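Local coordinates for monomethylamine methyltransferase mtmB1 (Methanosarcina barkeri, PDB 1NTH), which catalyses transfer of the methyl group from monomethylamine to the corrinoid cofactor of its partner protein MtmC in methanogenesis from methylamine, at residues Asn97-Phe102 with Ser253-Asp258; Val230-Glu235 with Ile283-Met288; Ile276-Thr281 with Asp296-Ile301; Trp317-Ile322 with Ile328-Gln333. One frame throughout, in Å; residues are numbered along the deposited sequence. Where two conformers were deposited one is given.

Following the chain from the N terminus, interaction 1 opens at Asn97-Phe102 and closes a loop of 150 intervening residues at Ser253-Asp258, bringing a short hairpin to strand 255-259 of the TIM barrel. Interaction 2 opens within that loop at Val230-Glu235 but closes beyond it at Ile283-Met288, so the two cross; it joins the end of strand 227-231 to helix 271-288. Interaction 3 starts earlier on the same helix, at Ile276-Thr281, crosses interaction 2, and closes at Asp296-Ile301 on strand 293-300. Interaction 4 follows in series, folding helix 309-325 back over strand 330-333. Gln232 of interaction 2 meets Asp258 of interaction 1 and Thr281 of interaction 3.

Interaction 1: residues Asn97-Phe102 with Ser253-Asp258; sequences NVQKEF and SDIIMD
Phe102 and Ile255 carry the apolar part of this contact. The isoleucine comes up with both branches: its CD1 methyl rests against the benzyl stem, 3.9 Å from Phe102 CB, while its CG2 methyl sits over one face of the ring, 4.2 Å above the plane and displaced toward the rim. Phe102 CG stands between the backbone N and the carbonyl carbon (chi1 58°), which brings the ring out over the isoleucine. A branched aliphatic side chain suits this place because it can meet stem and ring face at once; Ile255 was modelled in two conformers, so the fit of its methyls describes one of them.

The polar part belongs to Gln99. Its amide nitrogen approaches the same methyl, Gln99 NE2 lying 4.2 Å from Ile255 CD1, but OE1 pairs with Ser292 OG, and NE2 gives a weak bond to Glu101 O (3.4 Å). Glu101 itself pairs with Arg114 of a neighbouring subunit.

Strand 101-104 pairs with 111-114 as an antiparallel hairpin, and Phe102 also meets Trp293 and Leu329. The hairpin thus lies against the N-terminal ends of the barrel strands, where 255-259 runs parallel between 227-231 and 293-300.

Interaction 2: residues Val230-Glu235 with Ile283-Met288; sequences VSQLNE and INAVLM
Gln232 reaches across to Asn284, Ala285 and Met288, and each part of its side chain finds a different neighbour. From CB the chain runs toward the helix, CG lying anti to the carbonyl carbon. That methylene meets the end of a thioether: Gln232 CG and Met288 CE are 4.0 Å apart, the two side chains running antiparallel. Beyond CG the chain is extended (chi2 -170°), which carries the amide to the helix surface. Gln232 sits just past strand 227-231, at the C-terminal rim of the TIM barrel, and helix 271-288 packs outside the strands, so the side chain spans the layer between them. At the tip, OE1 accepts a hydrogen bond from Asn284 ND2 at 3.0 Å, nearly straight at 163°. The donor stands well above the carbonyl plane, 67° out of it, though the bond lies nearly in the amide plane of Asn284. Asn284 ND2 also makes a weak bond to Met288 SD (3.6 Å), and its OD1 pairs with Tyr86 OH. The other branch, Gln232 NE2, lies beside the helix backbone, 4.2 Å from Ala285 CB, and is bonded to Asp258 OD2 and Thr281 O. A leucine in place of Gln232 would probably leave Asp258 and Thr281 O short of a donor and Asn284 ND2 short of its acceptor. The small methyl of Ala285 lets the amide lie this near the helix.

Interaction 3: residues Ile276-Thr281 with Asp296-Ile301; sequences IVDVAT and DGPVHI
Asp278 and Asp296 both carry CG anti to the backbone N (chi1 -162° and -166°), and these extended torsions send the two carboxylates at each other from opposite directions, one from the helix and one from the strand. The contact lies within a beta-alpha-beta unit of the TIM barrel, made of strand 263-264, helix 271-288 and strand 293-300, and it ties the helix to the strand that follows it. Asp278 OD2 and Asp296 OD2 approach to 2.4 Å, and the carboxylate planes are turned 69° apart. Around this buried pair Arg361 makes a salt bridge to Asp296 OD2, while Ile314 and Ala318 of helix 309-325 pack against Asp278. The second oxygen is used locally: Gly297 N donates to Asp296 OD1 at 2.6 Å, arriving from above the carboxylate plane. Gly297 adopts backbone angles that a residue without a side chain reaches easily. With a leucine in place of Asp296, Arg361 would probably be left without this mate and Gly297 N without this acceptor. Just after Gly297, Pro298 sets an apolar ring atom against the acid, its CG lying 3.7 Å from Asp278 OD2.

Interaction 4: residues Trp317-Ile322 with Ile328-Gln333; sequences WACATI and ILSGNQ
No ring enters the touch of Ile322 with Ile328 or of Cys319 with Ser330; the flat groups lie to one side, on the helix. The indole of Trp317 is stacked on Phe47, and its NE1 is bonded to Glu50 O. The peptide carbonyl of Trp317 is held on both faces: Thr321 N reaches its oxygen from one side at 3.0 Å, and Thr321 OG1 from the other at 2.7 Å, tilted 26° from the plane. Threonine suits this turn because its hydroxyl can fold back on its own helix. Across the contact, Ile322 sets its CG2 methyl against the branch point of Ile328, the side chains crossing at a slant, with CG2 3.9 Å from Ile328 CB and 4.0 Å from Ile328 O. CG2 is anti to the backbone N of Ile322, which turns that methyl toward Ile328. These residues belong to a beta-alpha-beta unit of the TIM barrel, strand 293-300, helix 309-325 and strand 330-333; the helix ends and the chain turns back between Ile322 and Ile328, where Thr326 OG1 is bonded to both Ile322 O and Ile328 N. One turn back along the helix, Cys319 points its sulfur at the strand, SG lying 3.9 Å from Ser330 OG. Both side chains are short and fit between helix and strand. Arg361 touches Cys319 and bonds weakly to Ser330 OG; His282 packs on Ile322 and Ser330.

Interaction 1: residues Asn97-Phe102 with Ser253-Asp258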
loop_
_atom_site.group_PDB
_atom_site.type_symbol
_atom_site.label_atom_id
_atom_site.label_comp_id
_atom_site.label_asym_id
_atom_site.label_seq_id
_atom_site.Cartn_x
_atom_site.Cartn_y
_atom_site.Cartn_z
ATOM N N ASN A 97 3.658 22.820 -22.986
ATOM C CA ASN A 97 3.317 21.575 -22.302
ATOM C C ASN A 97 3.556 21.630 -20.800
ATOM O O ASN A 97 4.260 20.787 -20.247
ATOM C CB ASN A 97 4.114 20.416 -22.909
ATOM C CG ASN A 97 3.762 20.167 -24.364
ATOM O OD1 ASN A 97 4.521 20.511 -25.277
ATOM N ND2 ASN A 97 2.596 19.580 -24.588
ATOM N N VAL A 98 2.972 22.622 -20.139
ATOM C CA VAL A 98 3.136 22.754 -18.701
ATOM C C VAL A 98 2.046 21.967 -17.988
ATOM O O VAL A 98 1.021 21.638 -18.583
ATOM C CB VAL A 98 3.061 24.235 -18.258
ATOM C CG1 VAL A 98 4.217 25.015 -18.873
ATOM C CG2 VAL A 98 1.729 24.844 -18.674
ATOM N N GLN A 99 2.277 21.658 -16.716
ATOM C CA GLN A 99 1.293 20.925 -15.931
ATOM C C GLN A 99 0.074 21.827 -15.767
ATOM O O GLN A 99 0.199 22.989 -15.383
ATOM C CB GLN A 99 1.882 20.546 -14.571
ATOM C CG GLN A 99 0.943 19.734 -13.691
ATOM C CD GLN A 99 1.666 18.654 -12.910
ATOM O OE1 GLN A 99 2.876 18.736 -12.688
ATOM N NE2 GLN A 99 0.925 17.637 -12.481
ATOM N N LYS A 100 -1.105 21.284 -16.064
ATOM C CA LYS A 100 -2.345 22.051 -16.002
ATOM C C LYS A 100 -2.905 22.222 -14.599
ATOM O O LYS A 100 -3.403 23.292 -14.246
ATOM C CB LYS A 100 -3.408 21.389 -16.880
ATOM C CG LYS A 100 -3.049 21.305 -18.352
ATOM C CD LYS A 100 -2.905 22.683 -18.969
ATOM C CE LYS A 100 -2.676 22.581 -20.465
ATOM N NZ LYS A 100 -2.521 23.914 -21.106
ATOM N N GLU A 101 -2.831 21.161 -13.806
ATOM C CA GLU A 101 -3.346 21.189 -12.443
ATOM C C GLU A 101 -2.761 20.012 -11.682
ATOM O O GLU A 101 -2.140 19.125 -12.270
ATOM C CB GLU A 101 -4.875 21.074 -12.461
ATOM C CG GLU A 101 -5.385 19.721 -12.941
ATOM C CD GLU A 101 -6.904 19.645 -12.987
ATOM O OE1 GLU A 101 -7.498 20.081 -13.997
ATOM O OE2 GLU A 101 -7.507 19.158 -12.007
ATOM N N PHE A 102 -2.942 20.009 -10.369
ATOM C CA PHE A 102 -2.450 18.909 -9.554
ATOM C C PHE A 102 -3.092 18.945 -8.180
ATOM O O PHE A 102 -3.750 19.921 -7.815
ATOM C CB PHE A 102 -0.913 18.937 -9.443
ATOM C CG PHE A 102 -0.353 20.212 -8.873
ATOM C CD1 PHE A 102 -0.294 20.413 -7.499
ATOM C CD2 PHE A 102 0.123 21.211 -9.717
ATOM C CE1 PHE A 102 0.234 21.595 -6.971
ATOM C CE2 PHE A 102 0.652 22.395 -9.201
ATOM C CZ PHE A 102 0.706 22.586 -7.826
ATOM N N SER A 253 8.448 10.814 -9.353
ATOM C CA SER A 253 7.125 11.313 -9.734
ATOM C C SER A 253 6.614 12.332 -8.706
ATOM O O SER A 253 5.421 12.389 -8.405
ATOM C CB SER A 253 6.127 10.150 -9.862
ATOM O OG SER A 253 5.010 10.515 -10.666
ATOM N N ASP A 254 7.530 13.137 -8.173
ATOM C CA ASP A 254 7.186 14.162 -7.187
ATOM C C ASP A 254 6.688 15.455 -7.824
ATOM O O ASP A 254 7.141 15.844 -8.904
ATOM C CB ASP A 254 8.410 14.546 -6.335
ATOM C CG ASP A 254 8.843 13.464 -5.374
ATOM O OD1 ASP A 254 7.979 12.722 -4.862
ATOM O OD2 ASP A 254 10.061 13.378 -5.102
ATOM N N ILE A 255 5.756 16.129 -7.153
ATOM C CA ILE A 255 5.285 17.424 -7.633
ATOM C C ILE A 255 6.483 18.335 -7.385
ATOM O O ILE A 255 7.007 18.386 -6.268
ATOM C CB ILE A 255 4.075 17.926 -6.810
ATOM C CG1 ILE A 255 2.837 17.085 -7.133
ATOM C CG2 ILE A 255 3.824 19.404 -7.102
ATOM C CD1 ILE A 255 2.407 17.145 -8.580
ATOM N N ILE A 256 6.920 19.043 -8.421
ATOM C CA ILE A 256 8.086 19.913 -8.307
ATOM C C ILE A 256 7.764 21.399 -8.256
ATOM O O ILE A 256 7.041 21.919 -9.108
ATOM C CB ILE A 256 9.060 19.674 -9.489
ATOM C CG1 ILE A 256 9.599 18.242 -9.435
ATOM C CG2 ILE A 256 10.208 20.682 -9.443
ATOM C CD1 ILE A 256 10.466 17.866 -10.624
ATOM N N MET A 257 8.299 22.072 -7.241
ATOM C CA MET A 257 8.121 23.511 -7.104
ATOM C C MET A 257 9.480 24.169 -7.305
ATOM O O MET A 257 10.373 24.036 -6.469
ATOM C CB MET A 257 7.587 23.891 -5.720
ATOM C CG MET A 257 7.389 25.405 -5.571
ATOM S SD MET A 257 7.440 25.996 -3.867
ATOM C CE MET A 257 9.223 26.043 -3.604
ATOM N N ASP A 258 9.637 24.849 -8.434
ATOM C CA ASP A 258 10.872 25.563 -8.728
ATOM C C ASP A 258 10.663 26.964 -8.165
ATOM O O ASP A 258 9.573 27.521 -8.283
ATOM C CB ASP A 258 11.085 25.626 -10.242
ATOM C CG ASP A 258 12.148 26.630 -10.648
ATOM O OD1 ASP A 258 13.284 26.212 -10.958
ATOM O OD2 ASP A 258 11.840 27.840 -10.652
#

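Interaction 2: residues Val230-Glu235 with Ile283-Met288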
loop_
_atom_site.group_PDB
_atom_site.type_symbol
_atom_site.label_atom_id
_atom_site.label_comp_id
_atom_site.label_asym_id
_atom_site.label_seq_id
_atom_site.Cartn_x
_atom_site.Cartn_y
_atom_site.Cartn_z
ATOM N N VAL A 230 13.121 23.246 -5.408
ATOM C CA VAL A 230 14.411 23.348 -6.081
ATOM C C VAL A 230 14.583 24.859 -6.261
ATOM O O VAL A 230 13.670 25.543 -6.723
ATOM C CB VAL A 230 14.440 22.617 -7.440
ATOM C CG1 VAL A 230 13.419 23.194 -8.383
ATOM C CG2 VAL A 230 15.843 22.716 -8.031
ATOM N N SER A 231 15.743 25.379 -5.879
ATOM C CA SER A 231 15.974 26.818 -5.941
ATOM C C SER A 231 16.898 27.324 -7.039
ATOM O O SER A 231 18.026 26.854 -7.180
ATOM C CB SER A 231 16.517 27.303 -4.595
ATOM O OG SER A 231 15.673 26.916 -3.523
ATOM N N GLN A 232 16.411 28.289 -7.813
ATOM C CA GLN A 232 17.230 28.901 -8.854
ATOM C C GLN A 232 18.046 29.972 -8.142
ATOM O O GLN A 232 17.659 30.444 -7.073
ATOM C CB GLN A 232 16.368 29.575 -9.918
ATOM C CG GLN A 232 15.565 28.635 -10.800
ATOM C CD GLN A 232 14.944 29.362 -11.978
ATOM O OE1 GLN A 232 15.647 30.012 -12.755
ATOM N NE2 GLN A 232 13.625 29.259 -12.119
ATOM N N LEU A 233 19.170 30.363 -8.732
ATOM C CA LEU A 233 20.005 31.393 -8.126
ATOM C C LEU A 233 19.741 32.750 -8.788
ATOM O O LEU A 233 18.892 32.858 -9.671
ATOM C CB LEU A 233 21.479 31.000 -8.249
ATOM C CG LEU A 233 21.827 29.631 -7.644
ATOM C CD1 LEU A 233 23.324 29.385 -7.757
ATOM C CD2 LEU A 233 21.389 29.581 -6.185
ATOM N N ASN A 234 20.464 33.781 -8.359
ATOM C CA ASN A 234 20.280 35.131 -8.905
ATOM C C ASN A 234 21.451 35.588 -9.773
ATOM O O ASN A 234 22.578 35.617 -9.288
ATOM C CB ASN A 234 20.112 36.133 -7.763
ATOM C CG ASN A 234 18.902 35.839 -6.907
ATOM O OD1 ASN A 234 18.860 34.837 -6.188
ATOM N ND2 ASN A 234 17.903 36.705 -6.984
ATOM N N GLU A 235 21.218 35.923 -11.046
ATOM C CA GLU A 235 19.915 35.870 -11.723
ATOM C C GLU A 235 20.156 34.987 -12.951
ATOM O O GLU A 235 21.241 35.044 -13.540
ATOM C CB GLU A 235 19.480 37.265 -12.195
ATOM C CG GLU A 235 19.389 38.339 -11.114
ATOM C CD GLU A 235 18.291 38.076 -10.099
ATOM O OE1 GLU A 235 17.430 37.203 -10.353
ATOM O OE2 GLU A 235 18.282 38.753 -9.049
ATOM N N ILE A 283 9.546 31.079 -16.836
ATOM C CA ILE A 283 9.656 30.215 -18.005
ATOM C C ILE A 283 10.756 29.166 -17.804
ATOM O O ILE A 283 10.578 27.993 -18.133
ATOM C CB ILE A 283 9.960 31.049 -19.284
ATOM C CG1 ILE A 283 8.771 31.967 -19.602
ATOM C CG2 ILE A 283 10.227 30.124 -20.463
ATOM C CD1 ILE A 283 9.041 32.979 -20.729
ATOM N N ASN A 284 11.893 29.582 -17.255
ATOM C CA ASN A 284 12.994 28.650 -17.028
ATOM C C ASN A 284 12.577 27.514 -16.087
ATOM O O ASN A 284 13.085 26.399 -16.188
ATOM C CB ASN A 284 14.204 29.384 -16.442
ATOM C CG ASN A 284 15.455 28.532 -16.454
ATOM O OD1 ASN A 284 15.826 27.985 -17.490
ATOM N ND2 ASN A 284 16.117 28.416 -15.305
ATOM N N ALA A 285 11.645 27.801 -15.185
ATOM C CA ALA A 285 11.172 26.802 -14.233
ATOM C C ALA A 285 10.624 25.554 -14.923
ATOM O O ALA A 285 10.923 24.433 -14.514
ATOM C CB ALA A 285 10.096 27.406 -13.335
ATOM N N VAL A 286 9.828 25.742 -15.971
ATOM C CA VAL A 286 9.235 24.598 -16.661
ATOM C C VAL A 286 10.152 23.987 -17.712
ATOM O O VAL A 286 9.858 22.938 -18.284
ATOM C CB VAL A 286 7.884 24.987 -17.319
ATOM C CG1 VAL A 286 6.928 25.491 -16.254
ATOM C CG2 VAL A 286 8.091 26.060 -18.392
ATOM N N LEU A 287 11.281 24.641 -17.941
ATOM C CA LEU A 287 12.247 24.192 -18.927
ATOM C C LEU A 287 13.380 23.415 -18.255
ATOM O O LEU A 287 13.569 22.224 -18.499
ATOM C CB LEU A 287 12.783 25.429 -19.662
ATOM C CG LEU A 287 13.669 25.370 -20.901
ATOM C CD1 LEU A 287 13.017 24.548 -21.995
ATOM C CD2 LEU A 287 13.907 26.799 -21.385
ATOM N N MET A 288 14.118 24.094 -17.389
ATOM C CA MET A 288 15.245 23.493 -16.693
ATOM C C MET A 288 14.858 22.571 -15.535
ATOM O O MET A 288 15.449 21.505 -15.355
ATOM C CB MET A 288 16.156 24.610 -16.173
ATOM C CG MET A 288 17.352 24.158 -15.351
ATOM S SD MET A 288 18.203 25.569 -14.582
ATOM C CE MET A 288 17.152 25.852 -13.156
#

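Interaction 3: residues Ile276-Thr281 with Asp296-Ile301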
loop_
_atom_site.group_PDB
_atom_site.type_symbol
_atom_site.label_atom_id
_atom_site.label_comp_id
_atom_site.label_asym_id
_atom_site.label_seq_id
_atom_site.Cartn_x
_atom_site.Cartn_y
_atom_site.Cartn_z
ATOM N N ILE A 276 11.436 41.647 -16.109
ATOM C CA ILE A 276 11.809 40.916 -17.312
ATOM C C ILE A 276 12.504 39.628 -16.866
ATOM O O ILE A 276 12.232 38.547 -17.389
ATOM C CB ILE A 276 12.781 41.744 -18.192
ATOM C CG1 ILE A 276 12.029 42.918 -18.819
ATOM C CG2 ILE A 276 13.403 40.863 -19.272
ATOM C CD1 ILE A 276 12.923 43.864 -19.613
ATOM N N VAL A 277 13.397 39.751 -15.889
ATOM C CA VAL A 277 14.112 38.594 -15.361
ATOM C C VAL A 277 13.118 37.632 -14.712
ATOM O O VAL A 277 13.219 36.415 -14.885
ATOM C CB VAL A 277 15.165 39.018 -14.305
ATOM C CG1 VAL A 277 15.652 37.805 -13.520
ATOM C CG2 VAL A 277 16.336 39.691 -14.994
ATOM N N ASP A 278 12.161 38.186 -13.974
ATOM C CA ASP A 278 11.153 37.376 -13.292
ATOM C C ASP A 278 10.367 36.533 -14.298
ATOM O O ASP A 278 10.158 35.338 -14.083
ATOM C CB ASP A 278 10.200 38.276 -12.504
ATOM C CG ASP A 278 9.413 37.515 -11.455
ATOM O OD1 ASP A 278 9.516 36.270 -11.418
ATOM O OD2 ASP A 278 8.693 38.164 -10.669
ATOM N N VAL A 279 9.926 37.149 -15.392
ATOM C CA VAL A 279 9.189 36.407 -16.412
ATOM C C VAL A 279 10.098 35.319 -16.979
ATOM O O VAL A 279 9.676 34.178 -17.176
ATOM C CB VAL A 279 8.704 37.344 -17.551
ATOM C CG1 VAL A 279 8.168 36.526 -18.727
ATOM C CG2 VAL A 279 7.619 38.273 -17.017
ATOM N N ALA A 280 11.357 35.667 -17.221
ATOM C CA ALA A 280 12.312 34.708 -17.754
ATOM C C ALA A 280 12.513 33.511 -16.824
ATOM O O ALA A 280 12.656 32.383 -17.294
ATOM C CB ALA A 280 13.657 35.393 -18.016
ATOM N N THR A 281 12.529 33.746 -15.513
ATOM C CA THR A 281 12.732 32.642 -14.580
ATOM C C THR A 281 11.472 31.800 -14.380
ATOM O O THR A 281 11.573 30.627 -14.018
ATOM C CB THR A 281 13.312 33.127 -13.218
ATOM O OG1 THR A 281 12.422 34.053 -12.589
ATOM C CG2 THR A 281 14.656 33.806 -13.446
ATOM N N ASP A 296 7.569 32.482 -6.877
ATOM C CA ASP A 296 8.277 33.746 -7.059
ATOM C C ASP A 296 8.546 34.335 -5.675
ATOM O O ASP A 296 8.174 33.750 -4.654
ATOM C CB ASP A 296 7.395 34.693 -7.882
ATOM C CG ASP A 296 8.145 35.901 -8.424
ATOM O OD1 ASP A 296 9.352 36.069 -8.139
ATOM O OD2 ASP A 296 7.501 36.689 -9.149
ATOM N N GLY A 297 9.195 35.492 -5.644
ATOM C CA GLY A 297 9.487 36.148 -4.384
ATOM C C GLY A 297 10.408 37.332 -4.603
ATOM O O GLY A 297 11.511 37.357 -4.061
ATOM N N PRO A 298 9.987 38.332 -5.396
ATOM C CA PRO A 298 10.841 39.503 -5.643
ATOM C C PRO A 298 11.191 40.151 -4.312
ATOM O O PRO A 298 10.312 40.400 -3.494
ATOM C CB PRO A 298 9.957 40.404 -6.504
ATOM C CG PRO A 298 9.020 39.433 -7.181
ATOM C CD PRO A 298 8.680 38.495 -6.051
ATOM N N VAL A 299 12.472 40.432 -4.095
ATOM C CA VAL A 299 12.886 41.025 -2.833
ATOM C C VAL A 299 13.681 42.316 -3.031
ATOM O O VAL A 299 14.436 42.452 -3.993
ATOM C CB VAL A 299 13.712 40.007 -2.015
ATOM C CG1 VAL A 299 14.955 39.607 -2.785
ATOM C CG2 VAL A 299 14.066 40.585 -0.661
ATOM N N HIS A 300 13.498 43.257 -2.109
ATOM C CA HIS A 300 14.178 44.552 -2.169
ATOM C C HIS A 300 15.629 44.399 -1.718
ATOM O O HIS A 300 15.895 43.908 -0.624
ATOM C CB HIS A 300 13.443 45.552 -1.273
ATOM C CG HIS A 300 13.785 46.981 -1.549
ATOM N ND1 HIS A 300 15.016 47.524 -1.251
ATOM C CD2 HIS A 300 13.055 47.981 -2.096
ATOM C CE1 HIS A 300 15.030 48.798 -1.602
ATOM N NE2 HIS A 300 13.851 49.101 -2.117
ATOM N N ILE A 301 16.565 44.821 -2.565
ATOM C CA ILE A 301 17.982 44.692 -2.243
ATOM C C ILE A 301 18.366 45.289 -0.891
ATOM O O ILE A 301 19.245 44.765 -0.205
ATOM C CB ILE A 301 18.867 45.327 -3.342
ATOM C CG1 ILE A 301 20.335 44.968 -3.090
ATOM C CG2 ILE A 301 18.678 46.840 -3.365
ATOM C CD1 ILE A 301 21.258 45.316 -4.233
#

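Interaction 4: residues Trp317-Ile322 with Ile328-Gln333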
loop_
_atom_site.group_PDB
_atom_site.type_symbol
_atom_site.label_atom_id
_atom_site.label_comp_id
_atom_site.label_asym_id
_atom_site.label_seq_id
_atom_site.Cartn_x
_atom_site.Cartn_y
_atom_site.Cartn_z
ATOM N N TRP A 317 3.012 42.337 -12.041
ATOM C CA TRP A 317 3.168 42.340 -13.490
ATOM C C TRP A 317 3.635 40.991 -14.021
ATOM O O TRP A 317 3.146 40.523 -15.047
ATOM C CB TRP A 317 4.149 43.435 -13.932
ATOM C CG TRP A 317 3.517 44.790 -14.026
ATOM C CD1 TRP A 317 3.200 45.628 -12.994
ATOM C CD2 TRP A 317 3.085 45.446 -15.223
ATOM N NE1 TRP A 317 2.597 46.767 -13.477
ATOM C CE2 TRP A 317 2.514 46.681 -14.842
ATOM C CE3 TRP A 317 3.126 45.109 -16.585
ATOM C CZ2 TRP A 317 1.987 47.584 -15.775
ATOM C CZ3 TRP A 317 2.601 46.008 -17.514
ATOM C CH2 TRP A 317 2.041 47.231 -17.102
ATOM N N ALA A 318 4.578 40.364 -13.327
ATOM C CA ALA A 318 5.079 39.070 -13.776
ATOM C C ALA A 318 3.961 38.026 -13.786
ATOM O O ALA A 318 3.777 37.310 -14.772
ATOM C CB ALA A 318 6.225 38.609 -12.877
ATOM N N CYS A 319 3.207 37.950 -12.696
ATOM C CA CYS A 319 2.127 36.974 -12.603
ATOM C C CYS A 319 0.970 37.258 -13.553
ATOM O O CYS A 319 0.446 36.342 -14.187
ATOM C CB CYS A 319 1.597 36.891 -11.172
ATOM S SG CYS A 319 0.393 35.549 -10.956
ATOM N N ALA A 320 0.560 38.519 -13.655
ATOM C CA ALA A 320 -0.540 38.858 -14.551
ATOM C C ALA A 320 -0.163 38.478 -15.974
ATOM O O ALA A 320 -0.981 37.960 -16.733
ATOM C CB ALA A 320 -0.855 40.349 -14.471
ATOM N N THR A 321 1.091 38.737 -16.332
ATOM C CA THR A 321 1.582 38.434 -17.666
ATOM C C THR A 321 1.697 36.928 -17.889
ATOM O O THR A 321 1.288 36.415 -18.930
ATOM C CB THR A 321 2.941 39.113 -17.894
ATOM O OG1 THR A 321 2.776 40.529 -17.745
ATOM C CG2 THR A 321 3.471 38.815 -19.288
ATOM N N ILE A 322 2.252 36.221 -16.911
ATOM C CA ILE A 322 2.384 34.773 -17.021
ATOM C C ILE A 322 0.989 34.139 -17.086
ATOM O O ILE A 322 0.770 33.176 -17.825
ATOM C CB ILE A 322 3.181 34.207 -15.818
ATOM C CG1 ILE A 322 4.670 34.536 -15.988
ATOM C CG2 ILE A 322 2.963 32.697 -15.691
ATOM C CD1 ILE A 322 5.316 33.903 -17.208
ATOM N N ILE A 328 1.218 28.349 -16.972
ATOM C CA ILE A 328 2.142 28.046 -15.884
ATOM C C ILE A 328 1.515 28.346 -14.525
ATOM O O ILE A 328 1.047 29.456 -14.284
ATOM C CB ILE A 328 3.447 28.874 -16.013
ATOM C CG1 ILE A 328 4.188 28.474 -17.291
ATOM C CG2 ILE A 328 4.339 28.648 -14.792
ATOM C CD1 ILE A 328 5.424 29.326 -17.580
ATOM N N LEU A 329 1.507 27.353 -13.640
ATOM C CA LEU A 329 0.955 27.532 -12.299
ATOM C C LEU A 329 2.034 28.186 -11.439
ATOM O O LEU A 329 3.204 27.810 -11.520
ATOM C CB LEU A 329 0.549 26.177 -11.710
ATOM C CG LEU A 329 -0.560 25.457 -12.488
ATOM C CD1 LEU A 329 -0.699 24.021 -11.975
ATOM C CD2 LEU A 329 -1.868 26.221 -12.345
ATOM N N SER A 330 1.652 29.159 -10.617
ATOM C CA SER A 330 2.650 29.847 -9.800
ATOM C C SER A 330 2.177 30.307 -8.429
ATOM O O SER A 330 0.992 30.263 -8.102
ATOM C CB SER A 330 3.176 31.065 -10.559
ATOM O OG SER A 330 2.196 32.086 -10.586
ATOM N N GLY A 331 3.132 30.759 -7.628
ATOM C CA GLY A 331 2.812 31.244 -6.303
ATOM C C GLY A 331 3.809 32.320 -5.936
ATOM O O GLY A 331 4.734 32.595 -6.703
ATOM N N ASN A 332 3.619 32.942 -4.779
ATOM C CA ASN A 332 4.544 33.971 -4.316
ATOM C C ASN A 332 4.806 33.731 -2.833
ATOM O O ASN A 332 3.930 33.241 -2.114
ATOM C CB ASN A 332 3.964 35.371 -4.550
ATOM C CG ASN A 332 5.041 36.451 -4.564
ATOM O OD1 ASN A 332 6.236 36.148 -4.513
ATOM N ND2 ASN A 332 4.625 37.710 -4.641
ATOM N N GLN A 333 6.015 34.070 -2.385
ATOM C CA GLN A 333 6.433 33.874 -1.000
ATOM C C GLN A 333 6.481 35.201 -0.242
ATOM O O GLN A 333 6.784 36.246 -0.814
ATOM C CB GLN A 333 7.792 33.174 -0.941
ATOM C CG GLN A 333 8.860 33.786 -1.812
ATOM C CD GLN A 333 10.119 32.943 -1.856
ATOM O OE1 GLN A 333 10.870 32.875 -0.888
ATOM N NE2 GLN A 333 10.346 32.286 -2.981
#